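Local atomic coordinates of proline dipeptidase (Streptococcus agalactiae, PDB entry 3OOO), a protein that probably works as a manganese-dependent dipeptidase of the M24B family cleaving dipeptides that end in proline, represented here by its N-terminal domain alone. Residues T32-D37 and S63-S68; R41-F46 and L55-L60; F22-T27 and F102-V107. All coordinates share one frame; numbering follows the deposited sequence.

The three contacts join strands, loops and helices of the creatinase/prolidase N-terminal domain. Contacts 2 and 3 are buried, contact 1 only partly. Contact 2 is the regular strand pairing: two neighbouring strands, backbone bonds, and phenylalanines and leucines on opposite faces. Contact 1, about 10 Å away between centres, lies further out, where the loop 32-37 meets helix 62-68; the Phe-34 ring packs against the helix, an arginine grips a loop carbonyl, and two waters bridge the backbones. Contact 3 is polar: a serine hydroxyl and stacked amide and carboxylate groups. Strand 54-58 leads into the helix of contact 1, and Leu-45 N probably bonds to Phe-22 O, joining contacts 2 and 3.

Contact 1. Residues T32-D37 and S63-S68; sequences TGFFCD and SRAKQS
With CG of Phe-34 trans to its own nitrogen (chi1 173°) and the Arg-64 side chain leaving its helix likewise (chi1 -172°) before bending at chi3, ring and guanidinium come together, their planes 29° apart. This is loop-on-helix packing in the creatinase/prolidase N-terminal domain: the loop that follows helix 25-32 lies against helix 62-68. Phe-34 CE1 sits over the centre of the guanidinium, 3.5 Å from Arg-64 CZ. Ala-65 CB covers one face of the ring near its rim, a CH-pi contact of 4.0 Å to the centroid, while Ser-68 OG comes up at the ring edge. Leu-55 and Val-57 of strand 54-58 also touch the ring, so the phenylalanine bridges helix and sheet.

The arginine then grips the loop end-on: NH1 and NH2 both donate to Phe-35 O, at 2.9 and 2.8 Å, with that oxygen lying in the guanidinium plane. Neither bond is straight, since two N-H groups converge on one acceptor, approaching from the same face of the carbonyl. Glu-61 forms a salt bridge with NE, which should help hold the guanidinium's orientation. At the other end Thr-32 OG1 accepts from Phe-34 N in an ST turn and is also bonded to Val-28 O. Two waters join the backbones there, each donating to both Thr-32 O and Ser-68 O; the shortest of these bonds, 2.6 Å, runs from water 1 to Thr-32 O.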
ATOM      1  N   THR A  32       7.078   9.302  18.202  1.00 14.18           N
ATOM      2  CA  THR A  32       6.508  10.550  18.735  1.00 14.19           C
ATOM      3  C   THR A  32       5.640  10.414  19.985  1.00 14.39           C
ATOM      4  O   THR A  32       5.415  11.403  20.684  1.00 14.89           O
ATOM      5  CB  THR A  32       5.635  11.288  17.685  1.00 14.18           C
ATOM      6  OG1 THR A  32       4.437  10.536  17.439  1.00 13.80           O
ATOM      7  CG2 THR A  32       6.396  11.520  16.377  1.00 14.06           C
ATOM      8  N   GLY A  33       5.120   9.216  20.242  1.00 14.15           N
ATOM      9  CA  GLY A  33       4.148   9.006  21.317  1.00 13.88           C
ATOM     10  C   GLY A  33       2.713   9.336  20.937  1.00 13.65           C
ATOM     11  O   GLY A  33       1.802   9.228  21.763  1.00 14.33           O
ATOM     12  N   PHE A  34       2.511   9.748  19.685  1.00 13.01           N
ATOM     13  CA  PHE A  34       1.185  10.056  19.164  1.00 12.39           C
ATOM     14  C   PHE A  34       0.706   8.899  18.299  1.00 12.31           C
ATOM     15  O   PHE A  34       1.348   8.572  17.295  1.00 11.96           O
ATOM     16  CB  PHE A  34       1.226  11.365  18.356  1.00 12.55           C
ATOM     17  CG  PHE A  34      -0.065  11.693  17.640  1.00 11.93           C
ATOM     18  CD1 PHE A  34      -1.158  12.213  18.333  1.00 11.82           C
ATOM     19  CD2 PHE A  34      -0.181  11.495  16.264  1.00 11.69           C
ATOM     20  CE1 PHE A  34      -2.349  12.517  17.674  1.00 12.13           C
ATOM     21  CE2 PHE A  34      -1.368  11.802  15.592  1.00 12.43           C
ATOM     22  CZ  PHE A  34      -2.457  12.313  16.300  1.00 12.43           C
ATOM     23  N   PHE A  35      -0.399   8.276  18.709  1.00 12.24           N
ATOM     24  CA  PHE A  35      -1.034   7.224  17.917  1.00 12.64           C
ATOM     25  C   PHE A  35      -2.307   7.698  17.240  1.00 12.63           C
ATOM     26  O   PHE A  35      -3.241   8.159  17.902  1.00 12.53           O
ATOM     27  CB  PHE A  35      -1.365   5.974  18.745  1.00 12.92           C
ATOM     28  CG  PHE A  35      -1.882   4.832  17.904  1.00 13.48           C
ATOM     29  CD1 PHE A  35      -1.006   3.873  17.410  1.00 14.22           C
ATOM     30  CD2 PHE A  35      -3.237   4.745  17.566  1.00 14.73           C
ATOM     31  CE1 PHE A  35      -1.466   2.825  16.611  1.00 14.54           C
ATOM     32  CE2 PHE A  35      -3.707   3.702  16.764  1.00 15.34           C
ATOM     33  CZ  PHE A  35      -2.820   2.744  16.287  1.00 15.32           C
ATOM     34  N   CYS A  36      -2.344   7.547  15.919  1.00 12.42           N
ATOM     35  CA  CYS A  36      -3.557   7.756  15.140  1.00 12.87           C
ATOM     36  C   CYS A  36      -3.514   6.823  13.942  1.00 12.03           C
ATOM     37  O   CYS A  36      -2.524   6.793  13.212  1.00 12.37           O
ATOM     38  CB  CYS A  36      -3.655   9.207  14.656  1.00 12.99           C
ATOM     39  SG  CYS A  36      -5.080   9.543  13.583  1.00 17.57           S
ATOM     40  N   ASP A  37      -4.572   6.041  13.753  1.00 11.17           N
ATOM     41  CA  ASP A  37      -4.745   5.331  12.493  1.00 10.48           C
ATOM     42  C   ASP A  37      -5.845   6.026  11.702  1.00 10.06           C
ATOM     43  O   ASP A  37      -7.029   5.874  12.017  1.00  9.90           O
ATOM     44  CB  ASP A  37      -5.070   3.847  12.698  1.00 11.11           C
ATOM     45  CG  ASP A  37      -5.049   3.058  11.387  1.00 11.19           C
ATOM     46  OD1 ASP A  37      -5.046   3.675  10.294  1.00 11.82           O
ATOM     47  OD2 ASP A  37      -5.033   1.808  11.437  1.00 14.56           O
ATOM     48  N   SER A  63      -5.533  19.066  17.358  1.00  9.55           N
ATOM     49  CA  SER A  63      -5.416  19.454  18.765  0.50  9.85           C
ATOM     50  C   SER A  63      -4.677  18.390  19.568  1.00  9.96           C
ATOM     51  O   SER A  63      -3.717  18.692  20.286  1.00  9.94           O
ATOM     52  CB  SER A  63      -6.797  19.712  19.375  0.50 10.09           C
ATOM     53  OG  SER A  63      -6.681  20.097  20.735  0.50 10.39           O
ATOM     54  N   ARG A  64      -5.115  17.141  19.434  1.00 10.17           N
ATOM     55  CA  ARG A  64      -4.475  16.027  20.125  1.00 10.06           C
ATOM     56  C   ARG A  64      -3.003  15.874  19.723  1.00 10.02           C
ATOM     57  O   ARG A  64      -2.138  15.617  20.571  1.00 10.10           O
ATOM     58  CB  ARG A  64      -5.245  14.732  19.867  1.00 10.49           C
ATOM     59  CG  ARG A  64      -4.764  13.563  20.700  1.00 11.20           C
ATOM     60  CD  ARG A  64      -5.738  12.394  20.655  1.00 12.78           C
ATOM     61  NE  ARG A  64      -5.821  11.739  19.348  1.00 13.58           N
ATOM     62  CZ  ARG A  64      -5.063  10.711  18.974  1.00 13.78           C
ATOM     63  NH1 ARG A  64      -4.141  10.221  19.796  1.00 14.31           N
ATOM     64  NH2 ARG A  64      -5.226  10.170  17.773  1.00 15.03           N
ATOM     65  N   ALA A  65      -2.721  16.030  18.431  1.00  9.86           N
ATOM     66  CA  ALA A  65      -1.351  15.940  17.931  1.00  9.96           C
ATOM     67  C   ALA A  65      -0.458  17.016  18.543  1.00 10.30           C
ATOM     68  O   ALA A  65       0.664  16.727  18.968  1.00 10.27           O
ATOM     69  CB  ALA A  65      -1.327  16.011  16.404  1.00  9.37           C
ATOM     70  N   LYS A  66      -0.975  18.242  18.612  1.00 10.99           N
ATOM     71  CA  LYS A  66      -0.235  19.380  19.172  1.00 11.70           C
ATOM     72  C   LYS A  66       0.045  19.218  20.665  1.00 12.38           C
ATOM     73  O   LYS A  66       1.018  19.774  21.183  1.00 12.51           O
ATOM     74  CB  LYS A  66      -0.981  20.688  18.905  1.00 11.66           C
ATOM     75  CG  LYS A  66      -0.854  21.177  17.474  1.00 12.22           C
ATOM     76  CD  LYS A  66      -1.513  22.523  17.275  1.00 13.63           C
ATOM     77  CE  LYS A  66      -1.195  23.063  15.888  1.00 15.13           C
ATOM     78  NZ  LYS A  66      -1.642  24.468  15.711  1.00 17.69           N
ATOM     79  N   GLN A  67      -0.803  18.451  21.346  1.00 13.00           N
ATOM     80  CA  GLN A  67      -0.593  18.140  22.761  1.00 13.87           C
ATOM     81  C   GLN A  67       0.452  17.034  22.939  1.00 13.98           C
ATOM     82  O   GLN A  67       0.959  16.812  24.048  1.00 14.58           O
ATOM     83  CB  GLN A  67      -1.921  17.740  23.412  1.00 13.99           C
ATOM     84  CG  GLN A  67      -2.936  18.879  23.478  1.00 16.16           C
ATOM     85  CD  GLN A  67      -4.286  18.435  23.998  1.00 18.66           C
ATOM     86  OE1 GLN A  67      -4.386  17.840  25.075  1.00 20.44           O
ATOM     87  NE2 GLN A  67      -5.338  18.726  23.238  1.00 18.49           N
ATOM     88  N   SER A  68       0.795  16.370  21.834  1.00 13.78           N
ATOM     89  CA  SER A  68       1.671  15.199  21.864  0.50 13.63           C
ATOM     90  C   SER A  68       3.076  15.468  21.318  1.00 13.71           C
ATOM     91  O   SER A  68       4.055  14.874  21.781  1.00 14.25           O
ATOM     92  CB  SER A  68       1.024  14.042  21.097  0.50 13.79           C
ATOM     93  OG  SER A  68      -0.279  13.766  21.584  0.50 13.17           O
TER
HETATM   94  O   HOH W   1       6.567  13.709  21.127  1.00 24.71           O
HETATM   95  O   HOH W   2       3.759  12.018  22.917  1.00 37.48           O

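Contact 2. Residues R41-F46 and L55-L60; sequences RQMFLF and LFVPAL
Phe-56 lies alongside two other phenylalanines, all three side chains pointing the same way. Its CD2 meets Phe-44 CD2 at 4.2 Å, edge against edge, and its CB sits at the rim of the Phe-46 ring, 3.9 Å from CE2. Farther along the Phe-56 ring, CE2 touches the CB of Gln-42 at 3.9 Å. The different first torsions help set this row: Phe-56 has CG opposite its backbone nitrogen (chi1 179°), whereas Phe-44 and Phe-46 turn CG opposite the carbonyl carbon. Ile-86 of helix 82-89 packs on Phe-46 and Phe-56, and the rings of Phe-74 and Tyr-76 meet Phe-56 as well.

Beneath the rings runs a beta hairpin, strands 44-48 and 54-58, whose short segments are antiparallel at 164°. Phe-44 and Phe-56 form the hydrogen-bonded pair: Phe-56 N gives a nearly straight bond to Phe-44 O at 2.8 Å, with the donor almost along the C=O axis, and Phe-44 N returns one to Phe-56 O at 3.0 Å. The same Phe-56 O also receives a CA-H...O contact from CA of Met-43 (selenomethionine here).

Leu-45 and Leu-55, the next pair and non-hydrogen-bonded, project from the opposite face of the sheet, with Leu-45 CD1 4.1 Å from Leu-55 CB. Beyond the paired residues Pro-58 has no N-H to offer, and its CD instead packs against Gln-42 O at 3.1 Å. CB and CD of Arg-41 pass at a slant by CB and CG of the proline, while its NE reaches a salt bridge with Asp-78.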
ATOM      1  N   ARG A  41      -8.198   8.396   5.457  1.00  8.34           N
ATOM      2  CA  ARG A  41      -7.722   9.770   5.583  1.00  7.57           C
ATOM      3  C   ARG A  41      -6.199   9.771   5.713  1.00  7.13           C
ATOM      4  O   ARG A  41      -5.572   8.719   5.871  1.00  6.81           O
ATOM      5  CB  ARG A  41      -8.371  10.477   6.773  1.00  7.99           C
ATOM      6  CG  ARG A  41      -9.848  10.805   6.577  1.00  7.99           C
ATOM      7  CD  ARG A  41     -10.294  11.788   7.645  1.00  8.84           C
ATOM      8  NE  ARG A  41     -11.721  12.111   7.589  1.00  8.38           N
ATOM      9  CZ  ARG A  41     -12.670  11.435   8.233  1.00  9.45           C
ATOM     10  NH1 ARG A  41     -12.364  10.374   8.971  1.00  9.45           N
ATOM     11  NH2 ARG A  41     -13.934  11.825   8.125  1.00 10.74           N
ATOM     12  N   GLN A  42      -5.610  10.960   5.644  1.00  6.76           N
ATOM     13  CA  GLN A  42      -4.158  11.080   5.593  1.00  6.87           C
ATOM     14  C   GLN A  42      -3.508  11.482   6.910  1.00  6.90           C
ATOM     15  O   GLN A  42      -3.975  12.395   7.596  1.00  7.07           O
ATOM     16  CB  GLN A  42      -3.729  12.099   4.525  1.00  6.94           C
ATOM     17  CG  GLN A  42      -4.319  11.904   3.127  1.00  6.82           C
ATOM     18  CD  GLN A  42      -4.189  10.484   2.606  1.00  7.68           C
ATOM     19  OE1 GLN A  42      -3.211   9.786   2.893  1.00  9.55           O
ATOM     20  NE2 GLN A  42      -5.182  10.051   1.830  1.00  8.26           N
HETATM   21  N   MSE A  43      -2.433  10.763   7.225  0.70  6.56           N
HETATM   22  CA  MSE A  43      -1.517  10.947   8.338  0.50  7.46           C
HETATM   23  C   MSE A  43      -0.070  10.859   7.712  0.70  6.67           C
HETATM   24  O   MSE A  43       0.202   9.763   7.225  0.70  5.74           O
HETATM   25  CB  MSE A  43      -1.754   9.735   9.331  0.50  8.12           C
HETATM   26  CG  MSE A  43      -2.156   9.962  10.878  0.50 11.28           C
HETATM   27 SE   MSE A  43      -0.679   9.848  12.226  0.50 11.38          SE
HETATM   28  CE  MSE A  43      -0.135   8.002  11.873  0.50 11.48           C
ATOM     29  N   PHE A  44       0.801  11.867   7.780  1.00  6.07           N
ATOM     30  CA  PHE A  44       2.207  11.690   7.428  1.00  5.54           C
ATOM     31  C   PHE A  44       3.067  12.461   8.400  1.00  5.29           C
ATOM     32  O   PHE A  44       2.740  13.596   8.771  1.00  5.22           O
ATOM     33  CB  PHE A  44       2.507  12.214   6.018  1.00  5.26           C
ATOM     34  CG  PHE A  44       1.751  11.511   4.923  1.00  5.73           C
ATOM     35  CD1 PHE A  44       2.058  10.192   4.569  1.00  6.97           C
ATOM     36  CD2 PHE A  44       0.732  12.168   4.247  1.00  5.92           C
ATOM     37  CE1 PHE A  44       1.352   9.545   3.556  1.00  7.00           C
ATOM     38  CE2 PHE A  44       0.018  11.530   3.236  1.00  6.89           C
ATOM     39  CZ  PHE A  44       0.329  10.214   2.886  1.00  7.80           C
ATOM     40  N   LEU A  45       4.185  11.855   8.783  1.00  5.12           N
ATOM     41  CA  LEU A  45       5.219  12.555   9.528  1.00  5.42           C
ATOM     42  C   LEU A  45       6.381  12.807   8.585  1.00  5.35           C
ATOM     43  O   LEU A  45       7.016  11.866   8.108  1.00  5.58           O
ATOM     44  CB  LEU A  45       5.675  11.720  10.725  1.00  5.74           C
ATOM     45  CG  LEU A  45       6.810  12.274  11.593  1.00  6.36           C
ATOM     46  CD1 LEU A  45       6.404  13.566  12.293  1.00  7.03           C
ATOM     47  CD2 LEU A  45       7.243  11.229  12.616  1.00  7.40           C
ATOM     48  N   PHE A  46       6.637  14.082   8.316  1.00  5.75           N
ATOM     49  CA  PHE A  46       7.688  14.490   7.393  1.00  5.89           C
ATOM     50  C   PHE A  46       8.946  14.821   8.171  1.00  6.72           C
ATOM     51  O   PHE A  46       8.960  15.756   8.967  1.00  7.49           O
ATOM     52  CB  PHE A  46       7.244  15.700   6.559  1.00  5.92           C
ATOM     53  CG  PHE A  46       6.035  15.436   5.702  1.00  5.81           C
ATOM     54  CD1 PHE A  46       6.161  14.771   4.483  1.00  6.08           C
ATOM     55  CD2 PHE A  46       4.768  15.849   6.111  1.00  6.39           C
ATOM     56  CE1 PHE A  46       5.044  14.521   3.688  1.00  7.27           C
ATOM     57  CE2 PHE A  46       3.643  15.605   5.319  1.00  7.19           C
ATOM     58  CZ  PHE A  46       3.780  14.941   4.106  1.00  7.03           C
ATOM     59  N   LEU A  55       4.254  17.227  11.274  1.00  5.46           N
ATOM     60  CA  LEU A  55       3.207  16.213  11.295  1.00  5.28           C
ATOM     61  C   LEU A  55       1.931  16.724  10.628  1.00  5.51           C
ATOM     62  O   LEU A  55       1.457  17.816  10.935  1.00  5.70           O
ATOM     63  CB  LEU A  55       2.948  15.774  12.744  1.00  5.93           C
ATOM     64  CG  LEU A  55       1.799  14.809  13.033  1.00  5.80           C
ATOM     65  CD1 LEU A  55       1.965  13.502  12.300  1.00  6.50           C
ATOM     66  CD2 LEU A  55       1.710  14.553  14.517  1.00  8.37           C
ATOM     67  N   PHE A  56       1.406  15.938   9.691  1.00  4.92           N
ATOM     68  CA  PHE A  56       0.166  16.252   8.984  1.00  4.56           C
ATOM     69  C   PHE A  56      -0.880  15.235   9.396  1.00  5.09           C
ATOM     70  O   PHE A  56      -0.626  14.044   9.304  1.00  4.82           O
ATOM     71  CB  PHE A  56       0.411  16.182   7.468  1.00  4.75           C
ATOM     72  CG  PHE A  56      -0.812  16.461   6.622  1.00  4.15           C
ATOM     73  CD1 PHE A  56      -1.423  17.707   6.642  1.00  4.68           C
ATOM     74  CD2 PHE A  56      -1.323  15.484   5.773  1.00  4.31           C
ATOM     75  CE1 PHE A  56      -2.533  17.973   5.847  1.00  5.37           C
ATOM     76  CE2 PHE A  56      -2.441  15.740   4.976  1.00  3.99           C
ATOM     77  CZ  PHE A  56      -3.041  16.990   5.007  1.00  5.05           C
ATOM     78  N   VAL A  57      -2.045  15.697   9.840  1.00  5.15           N
ATOM     79  CA  VAL A  57      -3.112  14.800  10.302  1.00  5.97           C
ATOM     80  C   VAL A  57      -4.477  15.292   9.836  1.00  6.15           C
ATOM     81  O   VAL A  57      -4.598  16.428   9.393  1.00  6.03           O
ATOM     82  CB  VAL A  57      -3.136  14.667  11.858  1.00  6.26           C
ATOM     83  CG1 VAL A  57      -1.937  13.874  12.357  1.00  7.08           C
ATOM     84  CG2 VAL A  57      -3.224  16.039  12.537  1.00  7.25           C
ATOM     85  N   PRO A  58      -5.518  14.448   9.941  1.00  6.07           N
ATOM     86  CA  PRO A  58      -6.853  15.000   9.709  1.00  6.60           C
ATOM     87  C   PRO A  58      -7.140  16.105  10.720  1.00  6.94           C
ATOM     88  O   PRO A  58      -6.652  16.051  11.857  1.00  6.99           O
ATOM     89  CB  PRO A  58      -7.777  13.801   9.943  1.00  6.69           C
ATOM     90  CG  PRO A  58      -6.918  12.613   9.700  1.00  6.44           C
ATOM     91  CD  PRO A  58      -5.557  12.994  10.188  1.00  6.44           C
ATOM     92  N   ALA A  59      -7.916  17.106  10.307  1.00  7.37           N
ATOM     93  CA  ALA A  59      -8.155  18.294  11.137  1.00  8.02           C
ATOM     94  C   ALA A  59      -8.667  17.978  12.535  1.00  8.57           C
ATOM     95  O   ALA A  59      -8.332  18.671  13.499  1.00  8.79           O
ATOM     96  CB  ALA A  59      -9.102  19.254  10.439  1.00  8.37           C
ATOM     97  N   LEU A  60      -9.468  16.927  12.649  1.00  9.13           N
ATOM     98  CA  LEU A  60     -10.010  16.567  13.951  1.00  9.71           C
ATOM     99  C   LEU A  60      -8.945  16.121  14.945  1.00  9.51           C
ATOM    100  O   LEU A  60      -9.177  16.174  16.154  1.00 10.19           O
ATOM    101  CB  LEU A  60     -11.105  15.514  13.805  1.00 10.22           C
ATOM    102  CG  LEU A  60     -12.425  16.152  13.357  1.00 12.69           C
ATOM    103  CD1 LEU A  60     -13.428  15.086  12.982  1.00 15.57           C
ATOM    104  CD2 LEU A  60     -12.994  17.068  14.435  1.00 14.91           C
TER

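Contact 3. Residues F22-T27 and F102-V107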
ATOM      1  N   PHE A  22       6.953   9.138   7.128  1.00  6.24           N
ATOM      2  CA  PHE A  22       6.400   8.023   7.903  1.00  6.40           C
ATOM      3  C   PHE A  22       4.884   8.058   7.887  1.00  6.74           C
ATOM      4  O   PHE A  22       4.276   9.130   7.964  1.00  6.95           O
ATOM      5  CB  PHE A  22       6.943   8.043   9.334  1.00  6.70           C
ATOM      6  CG  PHE A  22       8.430   7.872   9.402  1.00  6.90           C
ATOM      7  CD1 PHE A  22       8.990   6.600   9.369  1.00  8.04           C
ATOM      8  CD2 PHE A  22       9.272   8.979   9.454  1.00  7.69           C
ATOM      9  CE1 PHE A  22      10.365   6.426   9.408  1.00  8.15           C
ATOM     10  CE2 PHE A  22      10.656   8.818   9.499  1.00  7.96           C
ATOM     11  CZ  PHE A  22      11.204   7.539   9.476  1.00  9.16           C
ATOM     12  N   SER A  23       4.277   6.883   7.757  1.00  6.79           N
ATOM     13  CA  SER A  23       2.822   6.787   7.623  1.00  7.51           C
ATOM     14  C   SER A  23       2.208   5.701   8.505  1.00  7.73           C
ATOM     15  O   SER A  23       1.010   5.726   8.770  1.00  7.69           O
ATOM     16  CB  SER A  23       2.452   6.536   6.160  1.00  7.77           C
ATOM     17  OG  SER A  23       3.073   5.363   5.663  1.00  9.60           O
ATOM     18  N   ASP A  24       3.019   4.737   8.930  1.00  8.09           N
ATOM     19  CA  ASP A  24       2.525   3.629   9.743  1.00  8.72           C
ATOM     20  C   ASP A  24       2.188   4.155  11.144  1.00  8.58           C
ATOM     21  O   ASP A  24       3.063   4.697  11.817  1.00  8.96           O
ATOM     22  CB  ASP A  24       3.601   2.529   9.795  1.00  8.89           C
ATOM     23  CG  ASP A  24       3.124   1.242  10.454  1.00 11.14           C
ATOM     24  OD1 ASP A  24       2.306   1.281  11.391  1.00 13.00           O
ATOM     25  OD2 ASP A  24       3.602   0.164  10.036  1.00 13.88           O
ATOM     26  N   PRO A  25       0.917   4.013  11.582  1.00  8.84           N
ATOM     27  CA  PRO A  25       0.520   4.483  12.913  1.00  9.04           C
ATOM     28  C   PRO A  25       1.422   3.948  14.030  1.00  9.25           C
ATOM     29  O   PRO A  25       1.715   4.661  14.983  1.00  8.99           O
ATOM     30  CB  PRO A  25      -0.907   3.939  13.062  1.00  8.88           C
ATOM     31  CG  PRO A  25      -1.416   3.871  11.664  1.00  9.32           C
ATOM     32  CD  PRO A  25      -0.226   3.448  10.840  1.00  8.59           C
ATOM     33  N   VAL A  26       1.877   2.707  13.889  1.00 10.01           N
ATOM     34  CA  VAL A  26       2.775   2.103  14.870  1.00 10.26           C
ATOM     35  C   VAL A  26       4.140   2.802  14.868  1.00 10.19           C
ATOM     36  O   VAL A  26       4.683   3.121  15.930  1.00 10.56           O
ATOM     37  CB  VAL A  26       2.916   0.578  14.629  1.00 10.62           C
ATOM     38  CG1 VAL A  26       3.937  -0.039  15.572  1.00 11.15           C
ATOM     39  CG2 VAL A  26       1.563  -0.108  14.788  1.00 12.02           C
ATOM     40  N   THR A  27       4.675   3.056  13.673  1.00  9.92           N
ATOM     41  CA  THR A  27       5.958   3.737  13.526  1.00 10.05           C
ATOM     42  C   THR A  27       5.885   5.165  14.059  1.00 10.04           C
ATOM     43  O   THR A  27       6.754   5.603  14.812  1.00 10.02           O
ATOM     44  CB  THR A  27       6.420   3.761  12.057  1.00  9.84           C
ATOM     45  OG1 THR A  27       6.444   2.422  11.541  1.00 10.75           O
ATOM     46  CG2 THR A  27       7.816   4.371  11.944  1.00 10.99           C
ATOM     47  N   PHE A 102       7.319   1.494   2.657  1.00 10.14           N
ATOM     48  CA  PHE A 102       6.707   0.702   1.594  1.00 10.59           C
ATOM     49  C   PHE A 102       5.872  -0.479   2.103  1.00 11.03           C
ATOM     50  O   PHE A 102       4.951  -0.913   1.417  1.00 10.91           O
ATOM     51  CB  PHE A 102       7.783   0.236   0.609  1.00 10.78           C
ATOM     52  CG  PHE A 102       8.182   1.281  -0.412  1.00 11.12           C
ATOM     53  CD1 PHE A 102       7.786   2.616  -0.288  1.00 11.51           C
ATOM     54  CD2 PHE A 102       8.988   0.926  -1.495  1.00 11.17           C
ATOM     55  CE1 PHE A 102       8.167   3.572  -1.235  1.00 12.04           C
ATOM     56  CE2 PHE A 102       9.373   1.872  -2.446  1.00 11.62           C
ATOM     57  CZ  PHE A 102       8.964   3.197  -2.319  1.00 11.97           C
ATOM     58  N   ASP A 103       6.178  -0.977   3.303  1.00 11.18           N
ATOM     59  CA  ASP A 103       5.405  -2.075   3.913  1.00 11.84           C
ATOM     60  C   ASP A 103       4.052  -1.640   4.484  1.00 11.64           C
ATOM     61  O   ASP A 103       3.216  -2.490   4.827  1.00 12.22           O
ATOM     62  CB  ASP A 103       6.209  -2.770   5.022  1.00 12.50           C
ATOM     63  CG  ASP A 103       7.388  -3.570   4.494  1.00 14.55           C
ATOM     64  OD1 ASP A 103       7.424  -3.905   3.289  1.00 16.86           O
ATOM     65  OD2 ASP A 103       8.288  -3.881   5.308  1.00 17.68           O
ATOM     66  N   ASN A 104       3.848  -0.330   4.618  1.00 11.14           N
ATOM     67  CA  ASN A 104       2.613   0.217   5.194  1.00 10.86           C
ATOM     68  C   ASN A 104       1.838   1.057   4.196  1.00 10.38           C
ATOM     69  O   ASN A 104       0.613   0.958   4.096  1.00 10.83           O
ATOM     70  CB  ASN A 104       2.919   1.069   6.433  1.00 11.21           C
ATOM     71  CG  ASN A 104       1.722   1.904   6.884  1.00 12.25           C
ATOM     72  OD1 ASN A 104       1.603   3.085   6.539  1.00 13.26           O
ATOM     73  ND2 ASN A 104       0.826   1.289   7.651  1.00 12.99           N
ATOM     74  N   LEU A 105       2.568   1.897   3.473  1.00  9.60           N
ATOM     75  CA  LEU A 105       1.965   2.871   2.586  1.00  9.17           C
ATOM     76  C   LEU A 105       1.234   2.172   1.454  1.00  8.78           C
ATOM     77  O   LEU A 105       1.838   1.386   0.722  1.00  8.68           O
ATOM     78  CB  LEU A 105       3.062   3.770   2.027  1.00  9.65           C
ATOM     79  CG  LEU A 105       2.693   5.023   1.243  1.00  9.86           C
ATOM     80  CD1 LEU A 105       2.067   6.070   2.148  1.00  8.81           C
ATOM     81  CD2 LEU A 105       3.947   5.573   0.575  1.00 10.85           C
ATOM     82  N   ASN A 106      -0.059   2.446   1.303  1.00  8.16           N
ATOM     83  CA  ASN A 106      -0.793   1.856   0.186  1.00  7.48           C
ATOM     84  C   ASN A 106      -0.536   2.596  -1.134  1.00  7.39           C
ATOM     85  O   ASN A 106       0.059   3.680  -1.149  1.00  6.96           O
ATOM     86  CB  ASN A 106      -2.287   1.637   0.503  1.00  7.68           C
ATOM     87  CG  ASN A 106      -3.094   2.920   0.524  1.00  7.36           C
ATOM     88  OD1 ASN A 106      -2.715   3.921  -0.075  1.00  8.56           O
ATOM     89  ND2 ASN A 106      -4.240   2.877   1.191  1.00  8.67           N
ATOM     90  N   VAL A 107      -0.965   2.001  -2.241  1.00  6.63           N
ATOM     91  CA  VAL A 107      -0.667   2.576  -3.548  1.00  6.82           C
ATOM     92  C   VAL A 107      -1.361   3.925  -3.744  1.00  6.79           C
ATOM     93  O   VAL A 107      -0.781   4.848  -4.313  1.00  6.99           O
ATOM     94  CB  VAL A 107      -0.993   1.595  -4.693  1.00  6.54           C
ATOM     95  CG1 VAL A 107      -0.657   2.207  -6.050  1.00  7.08           C
ATOM     96  CG2 VAL A 107      -0.213   0.311  -4.499  1.00  8.27           C
TER
HETATM   97  O   HOH W   3       1.292  -1.535   8.343  1.00 30.51           O
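The amide of Asn-104 lies stacked on the carboxylate of Asp-24, the two planes only 21° apart and the side chains crossing at a slant. Asn-104 CG comes within 3.5 Å of Asp-24 CB, and ND2 approaches the carboxyl carbon CG of Asp-24 at 3.6 Å. Rather than bonding directly, the two polar ends share a water: Asn-104 ND2 donates to it, and it gives a weak bond of 3.3 Å to Asp-24 OD2.

The oxygen end of the amide is held by the residue before Asp-24. Ser-23 OG donates to Asn-104 OD1 at 2.8 Å, in the carbonyl plane and on a lone pair of that oxygen. With chi1 57°, OG stands between the serine's own nitrogen and carbonyl carbon and faces the asparagine. Hydroxyl and water together hold both ends of the amide, which should limit its rotation.

Here strand 19-22 gives way to helix 25-32, and Asp-24 is the helix N-cap: OD1 accepts from Val-26 N at 2.9 Å, on its anti side and 29° out of the carboxylate plane. Glu-101 takes bonds from the backbone nitrogens of Ser-23 and Asp-24, tying this turn to the loop after strand 97-100. Leu-105 supplies the apolar side, CD1 lying 3.7 Å from Ser-23 OG and also packing on Phe-44. Beyond it Asn-106 caps helix 107-116 through OD1, which accepts from Lys-109 N, while its ND2 bonds to Asp-103 O of the second subunit.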